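Long-range contact in 2OG-Fe dioxygenase family protein (Methylibium petroleiphilum, PDB 3PL0), which probably acts as a dioxygenase of the cupin-fold 2OG-Fe family, though its substrate is not established: residues L19-L32 with V199-D213. Numbering follows the deposited sequence. Where two conformers were deposited one is given.
Sequences LRAQGFCVLTPAAL and VRFTLEQPWTVLLLD
Phe24 holds its CG between the backbone N and the carbonyl carbon (chi1 75°), which turns the ring toward strand 198-201: CZ lies 3.6 Å from Val199 CG2, the two side chains meeting from opposite directions, while CD2 touches Leu210 CD1. Val26, with CG1 anti to its backbone N (chi1 177°), divides its branches, CG1 packing 3.6 Å from Thr208 CG2 and CG2 against Leu210 CD1 and the CZ end of Phe201. Phe24, Val26 and Leu210 share one face of the antiparallel pairing of strands 24-27 and 209-213, with Val199 and Phe201 of strand 198-201 packed against it. On the other face Leu211 CD1 sits 3.8 Å from both Cys25 SG and Leu27 CD1, and Leu127 of helix 118-134 touches Leu211 as well. Five backbone bonds fix the register; Asp213 N to Gly23 O is 2.9 Å and almost straight (N-H...O 176°), and Leu27 and Val209 form a reciprocal pair. At one end, a water donates to both Leu19 O and Asp213 OD2; OD2 also forms a salt bridge with Arg135, while OD1 accepts from Gln215 N. At the other, Thr208 OG1 donates to Gln205 O at 2.7 Å, doubling the backbone bond that closes a type II turn, and Pro29 CD lies 3.6 Å from that hydroxyl. With an alanine at Thr208, Gln205 O is likely to keep only the backbone donor and Val26 CG1 to lose its methyl neighbour. Strand 24-27 thus extends, at its edge, the large sheet of the double-stranded beta-helix, main-chain bonds setting its register and apolar side chains adding dispersion contacts on both faces.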
# COMPACT_ATOMS: atom_id res chain seq x y z
N LEU A 19 -14.88 5.50 -5.35
CA LEU A 19 -13.89 6.35 -4.71
C LEU A 19 -14.42 7.73 -4.50
O LEU A 19 -14.16 8.33 -3.47
CB LEU A 19 -12.60 6.43 -5.54
CG LEU A 19 -11.67 5.24 -5.37
CD1 LEU A 19 -10.74 5.12 -6.57
CD2 LEU A 19 -10.93 5.39 -4.03
N ARG A 20 -15.17 8.27 -5.47
CA ARG A 20 -15.82 9.55 -5.25
C ARG A 20 -16.83 9.47 -4.11
O ARG A 20 -16.91 10.34 -3.27
CB ARG A 20 -16.58 9.98 -6.50
CG ARG A 20 -17.27 11.31 -6.37
CD ARG A 20 -16.26 12.43 -6.09
NE ARG A 20 -16.91 13.74 -6.27
CZ ARG A 20 -16.99 14.71 -5.36
NH1 ARG A 20 -16.44 14.59 -4.17
NH2 ARG A 20 -17.60 15.84 -5.68
N ALA A 21 -17.66 8.45 -4.14
CA ALA A 21 -18.78 8.36 -3.21
C ALA A 21 -18.38 8.00 -1.77
O ALA A 21 -18.93 8.57 -0.81
CB ALA A 21 -19.84 7.36 -3.75
N GLN A 22 -17.49 7.02 -1.60
CA GLN A 22 -17.14 6.53 -0.28
C GLN A 22 -15.63 6.61 0.06
O GLN A 22 -15.23 6.24 1.17
CB GLN A 22 -17.62 5.08 -0.11
CG GLN A 22 -16.99 4.06 -1.08
CD GLN A 22 -17.50 2.65 -0.86
OE1 GLN A 22 -18.65 2.45 -0.44
NE2 GLN A 22 -16.65 1.65 -1.16
N GLY A 23 -14.81 6.99 -0.90
CA GLY A 23 -13.42 7.26 -0.65
C GLY A 23 -12.52 6.04 -0.66
O GLY A 23 -11.32 6.16 -0.35
N PHE A 24 -13.06 4.88 -1.00
CA PHE A 24 -12.21 3.68 -1.18
C PHE A 24 -12.93 2.71 -2.08
O PHE A 24 -14.14 2.81 -2.30
CB PHE A 24 -11.85 3.00 0.14
CG PHE A 24 -12.99 2.20 0.75
CD1 PHE A 24 -14.02 2.84 1.43
CD2 PHE A 24 -13.05 0.83 0.62
CE1 PHE A 24 -15.07 2.12 1.95
CE2 PHE A 24 -14.13 0.10 1.15
CZ PHE A 24 -15.12 0.75 1.81
N CYS A 25 -12.19 1.75 -2.58
CA CYS A 25 -12.79 0.59 -3.19
C CYS A 25 -11.78 -0.55 -3.19
O CYS A 25 -10.57 -0.33 -3.08
CB CYS A 25 -13.26 0.89 -4.60
SG CYS A 25 -11.95 1.19 -5.77
N VAL A 26 -12.30 -1.76 -3.34
CA VAL A 26 -11.49 -2.95 -3.44
C VAL A 26 -11.54 -3.49 -4.86
O VAL A 26 -12.62 -3.67 -5.39
CB VAL A 26 -12.02 -3.99 -2.47
CG1 VAL A 26 -11.22 -5.35 -2.58
CG2 VAL A 26 -12.00 -3.43 -1.02
N LEU A 27 -10.37 -3.76 -5.46
CA LEU A 27 -10.30 -4.46 -6.75
C LEU A 27 -9.94 -5.92 -6.46
O LEU A 27 -8.90 -6.21 -5.83
CB LEU A 27 -9.22 -3.85 -7.66
CG LEU A 27 -9.29 -2.34 -7.91
CD1 LEU A 27 -8.13 -1.97 -8.80
CD2 LEU A 27 -10.64 -1.96 -8.59
N THR A 28 -10.76 -6.84 -6.95
CA THR A 28 -10.42 -8.26 -6.91
C THR A 28 -9.21 -8.45 -7.82
O THR A 28 -8.94 -7.60 -8.71
CB THR A 28 -11.59 -9.14 -7.42
OG1 THR A 28 -11.86 -8.86 -8.80
CG2 THR A 28 -12.88 -8.91 -6.59
N PRO A 29 -8.47 -9.57 -7.66
CA PRO A 29 -7.38 -9.86 -8.60
C PRO A 29 -7.82 -9.85 -10.06
O PRO A 29 -7.08 -9.39 -10.92
CB PRO A 29 -6.91 -11.25 -8.16
CG PRO A 29 -7.36 -11.38 -6.71
CD PRO A 29 -8.65 -10.64 -6.67
N ALA A 30 -9.03 -10.30 -10.37
CA ALA A 30 -9.50 -10.22 -11.73
C ALA A 30 -9.68 -8.75 -12.18
O ALA A 30 -9.31 -8.39 -13.32
CB ALA A 30 -10.82 -11.06 -11.92
N ALA A 31 -10.21 -7.89 -11.31
CA ALA A 31 -10.37 -6.47 -11.64
C ALA A 31 -9.01 -5.81 -11.89
O ALA A 31 -8.89 -4.99 -12.80
CB ALA A 31 -11.18 -5.72 -10.56
N LEU A 32 -7.98 -6.20 -11.12
CA LEU A 32 -6.62 -5.71 -11.33
C LEU A 32 -6.04 -6.12 -12.67
O LEU A 32 -5.45 -5.30 -13.40
CB LEU A 32 -5.67 -6.19 -10.21
CG LEU A 32 -4.31 -5.47 -10.22
CD1 LEU A 32 -4.42 -3.98 -9.90
CD2 LEU A 32 -3.32 -6.12 -9.28
N VAL A 199 -15.85 0.04 7.70
CA VAL A 199 -15.90 -1.36 7.27
C VAL A 199 -14.68 -2.17 7.73
O VAL A 199 -13.60 -1.62 7.91
CB VAL A 199 -16.06 -1.46 5.75
CG1 VAL A 199 -17.43 -0.86 5.33
CG2 VAL A 199 -14.87 -0.78 5.03
N ARG A 200 -14.87 -3.47 7.96
CA ARG A 200 -13.81 -4.42 8.22
C ARG A 200 -13.85 -5.56 7.21
O ARG A 200 -14.90 -6.02 6.82
CB ARG A 200 -13.89 -5.04 9.60
CG ARG A 200 -15.09 -5.95 9.89
CD ARG A 200 -15.04 -6.36 11.32
NE ARG A 200 -16.13 -7.26 11.64
CZ ARG A 200 -15.99 -8.56 11.88
NH1 ARG A 200 -14.78 -9.12 11.87
NH2 ARG A 200 -17.06 -9.31 12.15
N PHE A 201 -12.68 -5.95 6.74
CA PHE A 201 -12.61 -7.08 5.83
C PHE A 201 -11.17 -7.59 5.84
O PHE A 201 -10.25 -6.86 6.15
CB PHE A 201 -13.02 -6.65 4.41
CG PHE A 201 -12.29 -5.46 3.90
CD1 PHE A 201 -12.78 -4.18 4.13
CD2 PHE A 201 -11.11 -5.59 3.19
CE1 PHE A 201 -12.08 -3.09 3.67
CE2 PHE A 201 -10.43 -4.53 2.72
CZ PHE A 201 -10.88 -3.26 2.98
N THR A 202 -10.97 -8.86 5.51
CA THR A 202 -9.65 -9.44 5.52
C THR A 202 -9.24 -9.74 4.10
O THR A 202 -9.91 -10.49 3.41
CB THR A 202 -9.62 -10.73 6.34
OG1 THR A 202 -10.00 -10.43 7.68
CG2 THR A 202 -8.23 -11.33 6.34
N LEU A 203 -8.12 -9.14 3.69
CA LEU A 203 -7.55 -9.45 2.39
C LEU A 203 -6.92 -10.83 2.45
O LEU A 203 -6.11 -11.10 3.31
CB LEU A 203 -6.51 -8.38 1.99
CG LEU A 203 -7.06 -6.94 1.85
CD1 LEU A 203 -5.93 -5.91 1.85
CD2 LEU A 203 -7.94 -6.76 0.66
N GLU A 204 -7.31 -11.69 1.51
CA GLU A 204 -6.89 -13.08 1.47
C GLU A 204 -6.37 -13.57 0.12
O GLU A 204 -5.59 -14.51 0.10
CB GLU A 204 -8.05 -13.99 1.91
CG GLU A 204 -8.50 -13.72 3.34
CD GLU A 204 -9.61 -14.67 3.84
OE1 GLU A 204 -10.48 -15.05 3.03
OE2 GLU A 204 -9.60 -15.00 5.06
N GLN A 205 -6.81 -12.98 -1.00
CA GLN A 205 -6.35 -13.46 -2.31
C GLN A 205 -5.26 -12.56 -2.85
O GLN A 205 -5.45 -11.36 -2.97
CB GLN A 205 -7.51 -13.55 -3.31
CG GLN A 205 -8.60 -14.56 -2.92
CD GLN A 205 -8.05 -15.93 -2.59
OE1 GLN A 205 -8.45 -16.54 -1.59
NE2 GLN A 205 -7.12 -16.41 -3.41
N PRO A 206 -4.10 -13.14 -3.19
CA PRO A 206 -3.06 -12.28 -3.71
C PRO A 206 -3.51 -11.44 -4.87
O PRO A 206 -4.31 -11.88 -5.68
CB PRO A 206 -1.99 -13.27 -4.14
CG PRO A 206 -2.14 -14.39 -3.17
CD PRO A 206 -3.61 -14.51 -2.95
N TRP A 207 -3.00 -10.21 -4.91
CA TRP A 207 -3.32 -9.21 -5.92
C TRP A 207 -4.72 -8.64 -5.74
O TRP A 207 -5.24 -8.02 -6.66
CB TRP A 207 -3.08 -9.74 -7.35
CG TRP A 207 -1.76 -10.36 -7.41
CD1 TRP A 207 -1.48 -11.68 -7.58
CD2 TRP A 207 -0.53 -9.71 -7.20
NE1 TRP A 207 -0.14 -11.88 -7.52
CE2 TRP A 207 0.47 -10.69 -7.28
CE3 TRP A 207 -0.15 -8.38 -7.03
CZ2 TRP A 207 1.79 -10.39 -7.14
CZ3 TRP A 207 1.17 -8.09 -6.89
CH2 TRP A 207 2.12 -9.07 -6.95
N THR A 208 -5.31 -8.82 -4.55
CA THR A 208 -6.43 -8.00 -4.18
C THR A 208 -5.85 -6.63 -3.83
O THR A 208 -4.84 -6.55 -3.11
CB THR A 208 -7.25 -8.57 -2.99
OG1 THR A 208 -7.66 -9.93 -3.29
CG2 THR A 208 -8.49 -7.67 -2.75
N VAL A 209 -6.47 -5.56 -4.34
CA VAL A 209 -6.02 -4.19 -4.09
C VAL A 209 -7.06 -3.27 -3.43
O VAL A 209 -8.18 -3.17 -3.86
CB VAL A 209 -5.49 -3.56 -5.37
CG1 VAL A 209 -4.85 -2.23 -5.04
CG2 VAL A 209 -4.48 -4.52 -6.00
N LEU A 210 -6.64 -2.59 -2.36
CA LEU A 210 -7.46 -1.60 -1.71
C LEU A 210 -6.99 -0.24 -2.19
O LEU A 210 -5.85 0.13 -1.94
CB LEU A 210 -7.29 -1.69 -0.18
CG LEU A 210 -7.91 -0.59 0.70
CD1 LEU A 210 -9.41 -0.57 0.50
CD2 LEU A 210 -7.53 -0.83 2.17
N LEU A 211 -7.88 0.48 -2.84
CA LEU A 211 -7.67 1.86 -3.28
C LEU A 211 -8.27 2.80 -2.26
O LEU A 211 -9.41 2.58 -1.81
CB LEU A 211 -8.30 2.10 -4.66
CG LEU A 211 -7.81 1.16 -5.79
CD1 LEU A 211 -8.44 1.47 -7.15
CD2 LEU A 211 -6.24 1.13 -5.89
N LEU A 212 -7.51 3.83 -1.85
CA LEU A 212 -7.93 4.79 -0.82
C LEU A 212 -7.72 6.25 -1.30
O LEU A 212 -6.69 6.60 -1.86
CB LEU A 212 -7.08 4.63 0.46
CG LEU A 212 -7.05 3.27 1.15
CD1 LEU A 212 -5.88 3.19 2.15
CD2 LEU A 212 -8.39 2.98 1.88
N ASP A 213 -8.72 7.09 -1.09
CA ASP A 213 -8.56 8.53 -1.22
C ASP A 213 -8.12 8.99 0.14
O ASP A 213 -8.90 9.10 1.12
CB ASP A 213 -9.88 9.17 -1.61
CG ASP A 213 -9.81 10.68 -1.70
OD1 ASP A 213 -8.83 11.32 -1.23
OD2 ASP A 213 -10.78 11.23 -2.24
O HOH W 1 -13.60 10.58 -1.75